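Local coordinates for lipid binding protein (Grifola frondosa, PDB 5H0Q) that probably binds membrane domains in which sphingomyelin and cholesterol occur together, and is used as a probe for them, at residues 32-37 with 197-202; 127-132 with 143-148; 148-153 with 177-182. All coordinates share one frame; numbering follows the deposited sequence.

Overall arrangement
The three contacts tie together parts of a beta-sandwich. Interaction 2 is a hairpin at the edge of the five-stranded sheet. Interaction 3 takes up the end of strand 143-150, shares V148 with interaction 2, whose centre is about 11 Å from its own, and reaches an edge strand of the other sheet. Interaction 1 lies about 16 Å, centre to centre, from each of the others and lays a helix end on strand 193-201 of that second sheet. From the same strand Y200 OH comes to 2.6 Å from S130 OG and Y198 OH to 2.7 Å from G131 O, both probable hydrogen bonds between the layers. R202 packs against D181 and V182, joining interaction 1 to interaction 3.

Interaction 1 of 3, residues 32-37 with 197-202; sequences VALQRK and EYVYSR
K37 and E197 reach for each other from opposite directions, and their ends close a salt bridge of 2.9 Å between K37 NZ and E197 OE2. The ammonium does not lie in the carboxylate plane: it comes from above, with NZ 35° out of it. Both chains leave their backbones in the same way. K37 has CG anti to the backbone N (chi1 177°) and runs straight as far as CE, then turns at the last torsion (chi4 -70°), which swings NZ onto the carboxylate. E197 is likewise anti at chi1 and stretched out. The grip on the charges is shared: OE2 also forms a salt bridge with R64 NE, and K37 NZ also hydrogen-bonds to Q41 OE1, its strongest polar partner, so the pair belongs to a small polar network at the surface.

Short of its charged end, the aliphatic chain of K37 crosses V199 at about a right angle, with K37 CE 3.8 Å from V199 CG2. The other branch of V199, CG1, faces L34, where L34 CD1 stands 4.4 Å away. L34 spreads its second methyl group along the strand, L34 CD2 coming to 4.4 Å from S201 CB. The L34 contacts are loose beside the salt bridge.

The result is a helix terminus resting on a strand face: E197, V199 and S201 point toward the end of helix 26-35, while Y198 and Y200 turn to strand 126-134 of the other sheet. Strand 193-201 runs between strands 60-68 and 182-188, and A33 beside L34 packs on A68.

Interaction 2 of 3, residues 127-132 with 143-148; sequences DIFSGW and QVLVEV
F129 and E147 face each other as a hydrogen-bonded pair in an antiparallel beta hairpin, strands 126-134 and 143-150, which forms one edge of the five-stranded sheet of the beta-sandwich. Their backbones exchange two bonds: F129 N gives to E147 O at 2.8 Å, and E147 N returns to F129 O at 3.0 Å. Two residues on, G131 and L145 repeat the pattern, with G131 N to L145 O at 2.8 Å and almost straight (169° at the hydrogen), and L145 N to G131 O at 3.0 Å. G131 O takes a second bond from outside, pairing with the hydroxyl of Y198.

The alternate residues I128, S130 and W132 turn their backbone polar groups the other way and bond to Y120, I118 and G116 of strand 114-121. On the far side of the hairpin V146 N donates to S175 OG of strand 174-179, a side-chain hydroxyl in place of a backbone carbonyl.

Buried polar side chains are also provided for. S130 OG pairs with Y200 OH, Q143 OE1 with H170 ND1 and G172 N, and D127 OD2 with G152 N and the ammonium of K76.

I128, S130, V144, V146, V148 and, by the direction of its CB, W132 share the face turned to the second sheet; F129, L145 and E147 lie under helix 160-169. F129 sends its ring along the strand (chi1 177°), where L145 O sits at its edge and F129 CE1 touches L145 CD2 at 4.0 Å.

Interaction 3 of 3, residues 148-153 with 177-182; sequences VRQSGH and SSYGDV
The phenol ring of Y179 lays one face against the backbone of R149 and Q150, with R149 CA 4.3 Å above the ring plane and displaced toward the rim. This joins edge strands of the two sheets of the beta-sandwich, 143-150 and 174-179, whose short segments run the same way at 28°. At the ring's outer end Q150 presents its amide perpendicular to the ring, and NE2 donates to Y179 OH at 2.9 Å with the hydroxyl oxygen in the amide plane. Q150 folds back at chi2 (-89°), bringing the amide over to the hydroxyl.

The guanidinium of R149 has S177 OG at its edge, not bonded, while its NH1 bonds to V148 O from above the carbonyl plane. H153, brought round by the type II turn from Q150 to H153, has R149 CG 3.7 Å above the plane of its ring, over the centre.

V148 supplies the apolar part. Its CG1 presses on Y179 CB at 3.6 Å and reaches V182 CG1, which a type II' turn across G180 and D181 carries back beside Y179 in a tight two-residue hairpin. No backbone-to-backbone bond links the two segments. The edge amide of V148 is instead taken by a side chain: V148 N donates to S177 OG at 2.9 Å, nearly straight at 162°.

Interaction 1 of 3, residues 32-37 with 197-202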
ATOM      1  N   VAL A  32       1.669   3.326  18.187  1.00 27.15           N
ATOM      2  CA  VAL A  32       1.181   2.015  18.598  1.00 29.21           C
ATOM      3  C   VAL A  32       0.949   1.132  17.381  1.00 30.68           C
ATOM      4  O   VAL A  32       1.350  -0.036  17.357  1.00 29.97           O
ATOM      5  CB  VAL A  32      -0.085   2.185  19.457  1.00 34.07           C
ATOM      6  CG1 VAL A  32      -0.660   0.829  19.852  1.00 30.23           C
ATOM      7  CG2 VAL A  32       0.269   2.932  20.705  1.00 29.98           C
ATOM      8  N   ALA A  33       0.354   1.677  16.327  1.00 27.49           N
ATOM      9  CA  ALA A  33       0.130   0.867  15.128  1.00 25.21           C
ATOM     10  C   ALA A  33       1.445   0.350  14.563  1.00 27.50           C
ATOM     11  O   ALA A  33       1.555  -0.817  14.176  1.00 29.66           O
ATOM     12  CB  ALA A  33      -0.626   1.669  14.067  1.00 24.41           C
ATOM     13  N   LEU A  34       2.456   1.207  14.490  1.00 29.83           N
ATOM     14  CA  LEU A  34       3.739   0.745  13.983  1.00 43.80           C
ATOM     15  C   LEU A  34       4.324  -0.321  14.898  1.00 43.46           C
ATOM     16  O   LEU A  34       4.973  -1.271  14.425  1.00 37.90           O
ATOM     17  CB  LEU A  34       4.674   1.943  13.811  1.00 37.42           C
ATOM     18  CG  LEU A  34       5.896   1.810  12.905  1.00 51.04           C
ATOM     19  CD1 LEU A  34       5.483   1.385  11.522  1.00 40.90           C
ATOM     20  CD2 LEU A  34       6.658   3.130  12.845  1.00 44.84           C
ATOM     21  N   GLN A  35       4.043  -0.234  16.203  1.00 39.06           N
ATOM     22  CA  GLN A  35       4.522  -1.266  17.124  1.00 36.77           C
ATOM     23  C   GLN A  35       3.789  -2.590  16.927  1.00 38.13           C
ATOM     24  O   GLN A  35       4.380  -3.658  17.138  1.00 41.07           O
ATOM     25  CB  GLN A  35       4.363  -0.817  18.578  1.00 54.23           C
ATOM     26  CG  GLN A  35       5.267   0.325  18.983  1.00 68.54           C
ATOM     27  CD  GLN A  35       4.966   0.865  20.375  1.00 68.23           C
ATOM     28  OE1 GLN A  35       3.837   0.785  20.867  1.00 52.08           O
ATOM     29  NE2 GLN A  35       5.985   1.425  21.016  1.00 63.60           N
ATOM     30  N   ARG A  36       2.510  -2.547  16.561  1.00 36.08           N
ATOM     31  CA  ARG A  36       1.685  -3.734  16.370  1.00 36.43           C
ATOM     32  C   ARG A  36       1.752  -4.285  14.949  1.00 36.91           C
ATOM     33  O   ARG A  36       0.976  -5.191  14.610  1.00 40.93           O
ATOM     34  CB  ARG A  36       0.229  -3.431  16.723  1.00 32.69           C
ATOM     35  CG  ARG A  36      -0.010  -3.026  18.185  1.00 37.75           C
ATOM     36  CD  ARG A  36      -0.235  -4.252  19.068  1.00 44.62           C
ATOM     37  NE  ARG A  36      -0.564  -3.821  20.428  1.00 40.87           N
ATOM     38  CZ  ARG A  36       0.330  -3.404  21.310  1.00 48.90           C
ATOM     39  NH1 ARG A  36       1.617  -3.384  20.986  1.00 53.05           N
ATOM     40  NH2 ARG A  36      -0.065  -3.012  22.512  1.00 51.43           N
ATOM     41  N   LYS A  37       2.670  -3.783  14.123  1.00 33.14           N
ATOM     42  CA  LYS A  37       2.690  -4.181  12.719  1.00 31.76           C
ATOM     43  C   LYS A  37       2.750  -5.695  12.566  1.00 39.40           C
ATOM     44  O   LYS A  37       2.121  -6.259  11.670  1.00 38.62           O
ATOM     45  CB  LYS A  37       3.873  -3.536  12.000  1.00 39.69           C
ATOM     46  CG  LYS A  37       4.021  -3.963  10.535  1.00 40.11           C
ATOM     47  CD  LYS A  37       5.165  -3.237   9.864  1.00 40.44           C
ATOM     48  CE  LYS A  37       5.310  -3.607   8.407  1.00 43.11           C
ATOM     49  NZ  LYS A  37       5.799  -5.016   8.218  1.00 39.96           N
ATOM     50  N   GLU A 197       4.963  -4.722  -0.432  1.00 24.94           N
ATOM     51  CA  GLU A 197       4.474  -4.192   0.839  1.00 22.33           C
ATOM     52  C   GLU A 197       4.536  -2.672   0.819  1.00 22.16           C
ATOM     53  O   GLU A 197       5.567  -2.092   0.476  1.00 22.28           O
ATOM     54  CB  GLU A 197       5.280  -4.690   2.031  1.00 24.48           C
ATOM     55  CG  GLU A 197       4.787  -4.150   3.407  1.00 27.15           C
ATOM     56  CD  GLU A 197       5.643  -4.622   4.572  1.00 24.06           C
ATOM     57  OE1 GLU A 197       6.800  -4.183   4.655  1.00 30.92           O
ATOM     58  OE2 GLU A 197       5.152  -5.431   5.387  1.00 32.97           O
ATOM     59  N   TYR A 198       3.427  -2.034   1.181  1.00 20.16           N
ATOM     60  CA  TYR A 198       3.380  -0.596   1.433  1.00 19.48           C
ATOM     61  C   TYR A 198       3.098  -0.374   2.910  1.00 21.62           C
ATOM     62  O   TYR A 198       2.154  -0.963   3.446  1.00 20.44           O
ATOM     63  CB  TYR A 198       2.277   0.049   0.596  1.00 21.49           C
ATOM     64  CG  TYR A 198       2.493  -0.067  -0.877  1.00 21.30           C
ATOM     65  CD1 TYR A 198       3.486   0.662  -1.520  1.00 24.22           C
ATOM     66  CD2 TYR A 198       1.741  -0.960  -1.635  1.00 21.09           C
ATOM     67  CE1 TYR A 198       3.709   0.523  -2.890  1.00 27.39           C
ATOM     68  CE2 TYR A 198       1.943  -1.092  -2.997  1.00 22.10           C
ATOM     69  CZ  TYR A 198       2.929  -0.363  -3.620  1.00 22.55           C
ATOM     70  OH  TYR A 198       3.152  -0.478  -4.970  1.00 23.74           O
ATOM     71  N   VAL A 199       3.840   0.546   3.530  1.00 22.18           N
ATOM     72  CA  VAL A 199       3.604   0.922   4.916  1.00 21.62           C
ATOM     73  C   VAL A 199       3.503   2.428   4.983  1.00 19.02           C
ATOM     74  O   VAL A 199       4.451   3.122   4.597  1.00 24.08           O
ATOM     75  CB  VAL A 199       4.728   0.453   5.837  1.00 22.44           C
ATOM     76  CG1 VAL A 199       4.401   0.770   7.271  1.00 30.03           C
ATOM     77  CG2 VAL A 199       4.937  -1.034   5.651  1.00 28.67           C
ATOM     78  N   TYR A 200       2.426   2.916   5.567  1.00 20.68           N
ATOM     79  CA  TYR A 200       2.235   4.354   5.785  1.00 22.13           C
ATOM     80  C   TYR A 200       2.348   4.630   7.278  1.00 18.54           C
ATOM     81  O   TYR A 200       1.699   3.939   8.081  1.00 23.23           O
ATOM     82  CB  TYR A 200       0.881   4.784   5.252  1.00 17.83           C
ATOM     83  CG  TYR A 200       0.547   4.187   3.924  1.00 19.13           C
ATOM     84  CD1 TYR A 200       1.466   4.223   2.878  1.00 19.20           C
ATOM     85  CD2 TYR A 200      -0.676   3.586   3.710  1.00 20.62           C
ATOM     86  CE1 TYR A 200       1.173   3.660   1.677  1.00 18.44           C
ATOM     87  CE2 TYR A 200      -0.979   3.008   2.503  1.00 19.99           C
ATOM     88  CZ  TYR A 200      -0.060   3.051   1.488  1.00 20.67           C
ATOM     89  OH  TYR A 200      -0.364   2.451   0.291  1.00 23.52           O
ATOM     90  N   SER A 201       3.150   5.640   7.656  1.00 21.32           N
ATOM     91  CA  SER A 201       3.411   5.900   9.063  1.00 25.60           C
ATOM     92  C   SER A 201       3.438   7.412   9.322  1.00 31.26           C
ATOM     93  O   SER A 201       3.372   8.216   8.395  1.00 27.64           O
ATOM     94  CB  SER A 201       4.719   5.248   9.504  1.00 26.48           C
ATOM     95  OG  SER A 201       5.804   5.664   8.689  1.00 30.31           O
ATOM     96  N   ARG A 202       3.514   7.783  10.601  1.00 30.70           N
ATOM     97  CA  ARG A 202       3.531   9.182  11.046  1.00 35.30           C
ATOM     98  C   ARG A 202       4.619   9.396  12.085  1.00 56.68           C
ATOM     99  O   ARG A 202       5.733   8.873  11.975  1.00 62.16           O
ATOM    100  CB  ARG A 202       2.179   9.583  11.639  1.00 37.63           C
ATOM    101  CG  ARG A 202       1.725  11.010  11.421  1.00 42.76           C
ATOM    102  CD  ARG A 202       0.349  11.375  11.967  1.00 40.14           C
ATOM    103  NE  ARG A 202      -0.720  11.087  11.026  1.00 39.49           N
ATOM    104  CZ  ARG A 202      -1.257  11.961  10.191  1.00 55.37           C
ATOM    105  NH1 ARG A 202      -0.836  13.214  10.208  1.00 64.61           N
ATOM    106  NH2 ARG A 202      -2.198  11.586   9.324  1.00 41.80           N
TER

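Interaction 2 of 3, residues 127-132 with 143-148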
ATOM      1  N   ASP A 127      -2.787  12.724   0.048  1.00 23.98           N
ATOM      2  CA  ASP A 127      -2.988  11.531  -0.754  1.00 20.96           C
ATOM      3  C   ASP A 127      -1.663  10.805  -0.868  1.00 22.96           C
ATOM      4  O   ASP A 127      -0.604  11.434  -1.033  1.00 23.86           O
ATOM      5  CB  ASP A 127      -3.513  11.856  -2.153  1.00 25.58           C
ATOM      6  CG  ASP A 127      -5.007  12.090  -2.184  1.00 31.92           C
ATOM      7  OD1 ASP A 127      -5.681  11.830  -1.176  1.00 32.79           O
ATOM      8  OD2 ASP A 127      -5.510  12.542  -3.230  1.00 26.90           O
ATOM      9  N   ILE A 128      -1.735   9.477  -0.802  1.00 20.82           N
ATOM     10  CA  ILE A 128      -0.555   8.646  -0.890  1.00 21.74           C
ATOM     11  C   ILE A 128      -0.681   7.815  -2.151  1.00 22.63           C
ATOM     12  O   ILE A 128      -1.536   6.926  -2.213  1.00 24.76           O
ATOM     13  CB  ILE A 128      -0.402   7.736   0.324  1.00 19.88           C
ATOM     14  CG1 ILE A 128      -0.396   8.539   1.612  1.00 21.42           C
ATOM     15  CG2 ILE A 128       0.885   6.933   0.172  1.00 21.99           C
ATOM     16  CD1 ILE A 128      -0.543   7.711   2.867  1.00 23.19           C
ATOM     17  N   PHE A 129       0.197   8.061  -3.119  1.00 23.53           N
ATOM     18  CA  PHE A 129       0.292   7.245  -4.328  1.00 20.96           C
ATOM     19  C   PHE A 129       1.142   6.013  -4.039  1.00 20.76           C
ATOM     20  O   PHE A 129       2.269   6.135  -3.560  1.00 22.21           O
ATOM     21  CB  PHE A 129       0.917   8.083  -5.441  1.00 25.61           C
ATOM     22  CG  PHE A 129       1.150   7.351  -6.737  1.00 24.63           C
ATOM     23  CD1 PHE A 129       2.245   6.519  -6.882  1.00 29.09           C
ATOM     24  CD2 PHE A 129       0.310   7.533  -7.822  1.00 31.18           C
ATOM     25  CE1 PHE A 129       2.487   5.854  -8.071  1.00 27.07           C
ATOM     26  CE2 PHE A 129       0.550   6.875  -9.029  1.00 32.20           C
ATOM     27  CZ  PHE A 129       1.652   6.043  -9.154  1.00 27.03           C
ATOM     28  N   SER A 130       0.599   4.823  -4.320  1.00 19.90           N
ATOM     29  CA  SER A 130       1.333   3.581  -4.148  1.00 20.51           C
ATOM     30  C   SER A 130       1.269   2.818  -5.462  1.00 21.74           C
ATOM     31  O   SER A 130       0.205   2.322  -5.844  1.00 23.66           O
ATOM     32  CB  SER A 130       0.750   2.768  -3.005  1.00 21.57           C
ATOM     33  OG  SER A 130       0.760   3.540  -1.817  1.00 26.69           O
ATOM     34  N   GLY A 131       2.400   2.736  -6.142  1.00 21.56           N
ATOM     35  CA  GLY A 131       2.440   2.170  -7.468  1.00 22.35           C
ATOM     36  C   GLY A 131       3.446   1.044  -7.598  1.00 23.51           C
ATOM     37  O   GLY A 131       4.439   0.971  -6.878  1.00 23.24           O
ATOM     38  N   TRP A 132       3.187   0.188  -8.570  1.00 22.12           N
ATOM     39  CA  TRP A 132       4.064  -0.925  -8.860  1.00 22.34           C
ATOM     40  C   TRP A 132       4.216  -1.029 -10.364  1.00 23.07           C
ATOM     41  O   TRP A 132       3.371  -0.582 -11.136  1.00 23.31           O
ATOM     42  CB  TRP A 132       3.515  -2.239  -8.267  1.00 21.16           C
ATOM     43  CG  TRP A 132       2.124  -2.535  -8.790  1.00 23.64           C
ATOM     44  CD1 TRP A 132       1.794  -3.235  -9.919  1.00 22.66           C
ATOM     45  CD2 TRP A 132       0.901  -2.053  -8.247  1.00 23.26           C
ATOM     46  NE1 TRP A 132       0.429  -3.249 -10.084  1.00 20.61           N
ATOM     47  CE2 TRP A 132      -0.140  -2.507  -9.082  1.00 21.57           C
ATOM     48  CE3 TRP A 132       0.577  -1.275  -7.123  1.00 20.14           C
ATOM     49  CZ2 TRP A 132      -1.473  -2.216  -8.824  1.00 22.64           C
ATOM     50  CZ3 TRP A 132      -0.724  -1.025  -6.857  1.00 21.29           C
ATOM     51  CH2 TRP A 132      -1.741  -1.466  -7.712  1.00 20.79           C
ATOM     52  N   GLN A 143       9.688  -3.001  -9.859  1.00 29.37           N
ATOM     53  CA  GLN A 143       9.768  -1.631  -9.349  1.00 28.77           C
ATOM     54  C   GLN A 143       8.597  -1.320  -8.434  1.00 26.73           C
ATOM     55  O   GLN A 143       7.489  -1.839  -8.611  1.00 25.25           O
ATOM     56  CB  GLN A 143       9.797  -0.598 -10.498  1.00 32.05           C
ATOM     57  CG  GLN A 143      10.954  -0.790 -11.484  1.00 37.65           C
ATOM     58  CD  GLN A 143      12.312  -0.634 -10.834  1.00 37.54           C
ATOM     59  OE1 GLN A 143      12.502   0.206  -9.948  1.00 35.80           O
ATOM     60  NE2 GLN A 143      13.272  -1.431 -11.280  1.00 37.65           N
ATOM     61  N   VAL A 144       8.835  -0.404  -7.484  1.00 26.83           N
ATOM     62  CA  VAL A 144       7.809   0.075  -6.567  1.00 25.19           C
ATOM     63  C   VAL A 144       8.044   1.565  -6.340  1.00 26.39           C
ATOM     64  O   VAL A 144       9.178   2.040  -6.411  1.00 28.86           O
ATOM     65  CB  VAL A 144       7.830  -0.702  -5.236  1.00 32.64           C
ATOM     66  CG1 VAL A 144       9.112  -0.441  -4.495  1.00 27.15           C
ATOM     67  CG2 VAL A 144       6.633  -0.387  -4.392  1.00 35.48           C
ATOM     68  N   LEU A 145       6.960   2.302  -6.064  1.00 25.47           N
ATOM     69  CA  LEU A 145       7.050   3.753  -5.936  1.00 29.31           C
ATOM     70  C   LEU A 145       5.973   4.260  -5.002  1.00 24.15           C
ATOM     71  O   LEU A 145       4.794   3.945  -5.193  1.00 26.10           O
ATOM     72  CB  LEU A 145       6.879   4.415  -7.295  1.00 26.74           C
ATOM     73  CG  LEU A 145       6.919   5.949  -7.309  1.00 36.92           C
ATOM     74  CD1 LEU A 145       8.317   6.406  -7.015  1.00 44.12           C
ATOM     75  CD2 LEU A 145       6.419   6.458  -8.633  1.00 38.73           C
ATOM     76  N   VAL A 146       6.361   5.077  -4.020  1.00 26.42           N
ATOM     77  CA  VAL A 146       5.386   5.763  -3.185  1.00 23.46           C
ATOM     78  C   VAL A 146       5.652   7.260  -3.273  1.00 26.21           C
ATOM     79  O   VAL A 146       6.795   7.697  -3.409  1.00 26.34           O
ATOM     80  CB  VAL A 146       5.398   5.307  -1.709  1.00 24.33           C
ATOM     81  CG1 VAL A 146       4.939   3.871  -1.606  1.00 28.47           C
ATOM     82  CG2 VAL A 146       6.792   5.471  -1.127  1.00 24.18           C
ATOM     83  N   GLU A 147       4.577   8.036  -3.219  1.00 24.10           N
ATOM     84  CA  GLU A 147       4.670   9.496  -3.098  1.00 26.42           C
ATOM     85  C   GLU A 147       3.570   9.975  -2.177  1.00 24.02           C
ATOM     86  O   GLU A 147       2.411   9.589  -2.354  1.00 24.29           O
ATOM     87  CB  GLU A 147       4.535  10.201  -4.439  1.00 27.84           C
ATOM     88  CG  GLU A 147       5.758  10.067  -5.305  1.00 35.71           C
ATOM     89  CD  GLU A 147       5.694  10.891  -6.590  1.00 33.91           C
ATOM     90  OE1 GLU A 147       4.671  11.564  -6.830  1.00 36.66           O
ATOM     91  OE2 GLU A 147       6.667  10.815  -7.372  1.00 40.31           O
ATOM     92  N   VAL A 148       3.925  10.819  -1.211  1.00 24.42           N
ATOM     93  CA  VAL A 148       2.950  11.495  -0.366  1.00 23.67           C
ATOM     94  C   VAL A 148       2.855  12.928  -0.869  1.00 25.14           C
ATOM     95  O   VAL A 148       3.876  13.595  -1.007  1.00 26.70           O
ATOM     96  CB  VAL A 148       3.349  11.477   1.120  1.00 24.39           C
ATOM     97  CG1 VAL A 148       2.202  11.992   1.985  1.00 23.67           C
ATOM     98  CG2 VAL A 148       3.755  10.084   1.577  1.00 23.38           C
TER

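Interaction 3 of 3, residues 148-153 with 177-182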
ATOM      1  N   VAL A 148       3.925  10.819  -1.211  1.00 24.42           N
ATOM      2  CA  VAL A 148       2.950  11.495  -0.366  1.00 23.67           C
ATOM      3  C   VAL A 148       2.855  12.928  -0.869  1.00 25.14           C
ATOM      4  O   VAL A 148       3.876  13.595  -1.007  1.00 26.70           O
ATOM      5  CB  VAL A 148       3.349  11.477   1.120  1.00 24.39           C
ATOM      6  CG1 VAL A 148       2.202  11.992   1.985  1.00 23.67           C
ATOM      7  CG2 VAL A 148       3.755  10.084   1.577  1.00 23.38           C
ATOM      8  N   ARG A 149       1.640  13.379  -1.166  1.00 24.85           N
ATOM      9  CA  ARG A 149       1.399  14.723  -1.680  1.00 26.40           C
ATOM     10  C   ARG A 149       0.089  15.263  -1.114  1.00 25.85           C
ATOM     11  O   ARG A 149      -0.647  14.569  -0.420  1.00 25.68           O
ATOM     12  CB  ARG A 149       1.348  14.729  -3.214  1.00 30.13           C
ATOM     13  CG  ARG A 149       2.660  14.367  -3.891  1.00 28.68           C
ATOM     14  CD  ARG A 149       3.768  15.366  -3.645  1.00 30.50           C
ATOM     15  NE  ARG A 149       4.946  15.105  -4.481  1.00 32.09           N
ATOM     16  CZ  ARG A 149       5.927  14.247  -4.196  1.00 34.17           C
ATOM     17  NH1 ARG A 149       5.903  13.559  -3.071  1.00 35.06           N
ATOM     18  NH2 ARG A 149       6.954  14.106  -5.038  1.00 38.86           N
ATOM     19  N   GLN A 150      -0.193  16.532  -1.431  1.00 29.61           N
ATOM     20  CA  GLN A 150      -1.473  17.115  -1.057  1.00 27.26           C
ATOM     21  C   GLN A 150      -2.607  16.343  -1.721  1.00 26.16           C
ATOM     22  O   GLN A 150      -2.476  15.843  -2.843  1.00 31.58           O
ATOM     23  CB  GLN A 150      -1.539  18.595  -1.470  1.00 37.10           C
ATOM     24  CG  GLN A 150      -0.580  19.480  -0.720  1.00 56.66           C
ATOM     25  CD  GLN A 150      -1.176  20.019   0.562  1.00 74.02           C
ATOM     26  OE1 GLN A 150      -2.390  20.021   0.736  1.00 60.74           O
ATOM     27  NE2 GLN A 150      -0.323  20.477   1.468  1.00 95.40           N
ATOM     28  N   SER A 151      -3.741  16.279  -1.027  1.00 30.15           N
ATOM     29  CA  SER A 151      -4.939  15.662  -1.581  1.00 30.46           C
ATOM     30  C   SER A 151      -5.265  16.255  -2.943  1.00 33.04           C
ATOM     31  O   SER A 151      -5.162  17.467  -3.147  1.00 33.38           O
ATOM     32  CB  SER A 151      -6.121  15.862  -0.633  1.00 42.86           C
ATOM     33  OG  SER A 151      -7.308  15.323  -1.190  1.00 41.06           O
ATOM     34  N   GLY A 152      -5.669  15.397  -3.879  1.00 32.84           N
ATOM     35  CA  GLY A 152      -5.999  15.823  -5.226  1.00 40.92           C
ATOM     36  C   GLY A 152      -4.819  15.960  -6.161  1.00 35.22           C
ATOM     37  O   GLY A 152      -5.012  16.310  -7.334  1.00 36.45           O
ATOM     38  N   HIS A 153      -3.605  15.669  -5.694  1.00 37.55           N
ATOM     39  CA  HIS A 153      -2.419  15.827  -6.530  1.00 30.74           C
ATOM     40  C   HIS A 153      -2.517  15.010  -7.813  1.00 37.21           C
ATOM     41  O   HIS A 153      -2.069  15.457  -8.875  1.00 39.46           O
ATOM     42  CB  HIS A 153      -1.186  15.426  -5.729  1.00 29.83           C
ATOM     43  CG  HIS A 153       0.108  15.708  -6.419  1.00 34.71           C
ATOM     44  ND1 HIS A 153       0.656  14.860  -7.354  1.00 37.72           N
ATOM     45  CD2 HIS A 153       0.971  16.743  -6.295  1.00 39.86           C
ATOM     46  CE1 HIS A 153       1.800  15.364  -7.783  1.00 44.01           C
ATOM     47  NE2 HIS A 153       2.016  16.502  -7.153  1.00 48.70           N
ATOM     48  N   SER A 177       8.928   8.122   0.804  1.00 28.03           N
ATOM     49  CA  SER A 177       8.417   9.474   0.561  1.00 27.30           C
ATOM     50  C   SER A 177       7.900  10.050   1.867  1.00 32.44           C
ATOM     51  O   SER A 177       7.408   9.323   2.726  1.00 27.10           O
ATOM     52  CB  SER A 177       7.292   9.443  -0.492  1.00 28.46           C
ATOM     53  OG  SER A 177       6.789  10.735  -0.795  1.00 28.32           O
ATOM     54  N   SER A 178       7.992  11.364   2.007  1.00 29.83           N
ATOM     55  CA  SER A 178       7.424  12.047   3.172  1.00 29.15           C
ATOM     56  C   SER A 178       6.787  13.361   2.753  1.00 27.18           C
ATOM     57  O   SER A 178       7.377  14.115   1.972  1.00 29.50           O
ATOM     58  CB  SER A 178       8.477  12.336   4.251  1.00 50.78           C
ATOM     59  OG  SER A 178       9.013  11.148   4.804  1.00 73.92           O
ATOM     60  N   TYR A 179       5.611  13.661   3.316  1.00 25.94           N
ATOM     61  CA  TYR A 179       5.003  14.976   3.135  1.00 26.56           C
ATOM     62  C   TYR A 179       4.211  15.314   4.389  1.00 25.56           C
ATOM     63  O   TYR A 179       3.483  14.480   4.916  1.00 26.24           O
ATOM     64  CB  TYR A 179       4.106  15.017   1.898  1.00 29.46           C
ATOM     65  CG  TYR A 179       3.664  16.415   1.549  1.00 31.28           C
ATOM     66  CD1 TYR A 179       4.334  17.156   0.587  1.00 30.01           C
ATOM     67  CD2 TYR A 179       2.590  16.994   2.191  1.00 36.44           C
ATOM     68  CE1 TYR A 179       3.944  18.444   0.267  1.00 32.52           C
ATOM     69  CE2 TYR A 179       2.190  18.294   1.887  1.00 37.33           C
ATOM     70  CZ  TYR A 179       2.863  19.004   0.923  1.00 33.92           C
ATOM     71  OH  TYR A 179       2.477  20.281   0.613  1.00 37.92           O
ATOM     72  N   GLY A 180       4.356  16.540   4.869  1.00 28.50           N
ATOM     73  CA  GLY A 180       3.737  16.877   6.136  1.00 32.33           C
ATOM     74  C   GLY A 180       4.243  15.973   7.241  1.00 29.19           C
ATOM     75  O   GLY A 180       5.448  15.775   7.414  1.00 33.40           O
ATOM     76  N   ASP A 181       3.312  15.383   7.989  1.00 25.84           N
ATOM     77  CA  ASP A 181       3.656  14.503   9.096  1.00 27.14           C
ATOM     78  C   ASP A 181       3.731  13.038   8.675  1.00 27.82           C
ATOM     79  O   ASP A 181       4.087  12.194   9.509  1.00 30.28           O
ATOM     80  CB  ASP A 181       2.621  14.621  10.229  1.00 25.47           C
ATOM     81  CG  ASP A 181       2.607  15.996  10.891  1.00 31.95           C
ATOM     82  OD1 ASP A 181       3.671  16.600  11.093  1.00 29.00           O
ATOM     83  OD2 ASP A 181       1.500  16.456  11.226  1.00 32.97           O
ATOM     84  N   VAL A 182       3.360  12.724   7.423  1.00 27.78           N
ATOM     85  CA  VAL A 182       3.127  11.352   6.965  1.00 25.45           C
ATOM     86  C   VAL A 182       4.320  10.851   6.168  1.00 26.88           C
ATOM     87  O   VAL A 182       4.921  11.585   5.370  1.00 26.39           O
ATOM     88  CB  VAL A 182       1.844  11.279   6.120  1.00 26.20           C
ATOM     89  CG1 VAL A 182       1.667   9.885   5.489  1.00 30.08           C
ATOM     90  CG2 VAL A 182       0.652  11.611   6.978  1.00 28.08           C
TER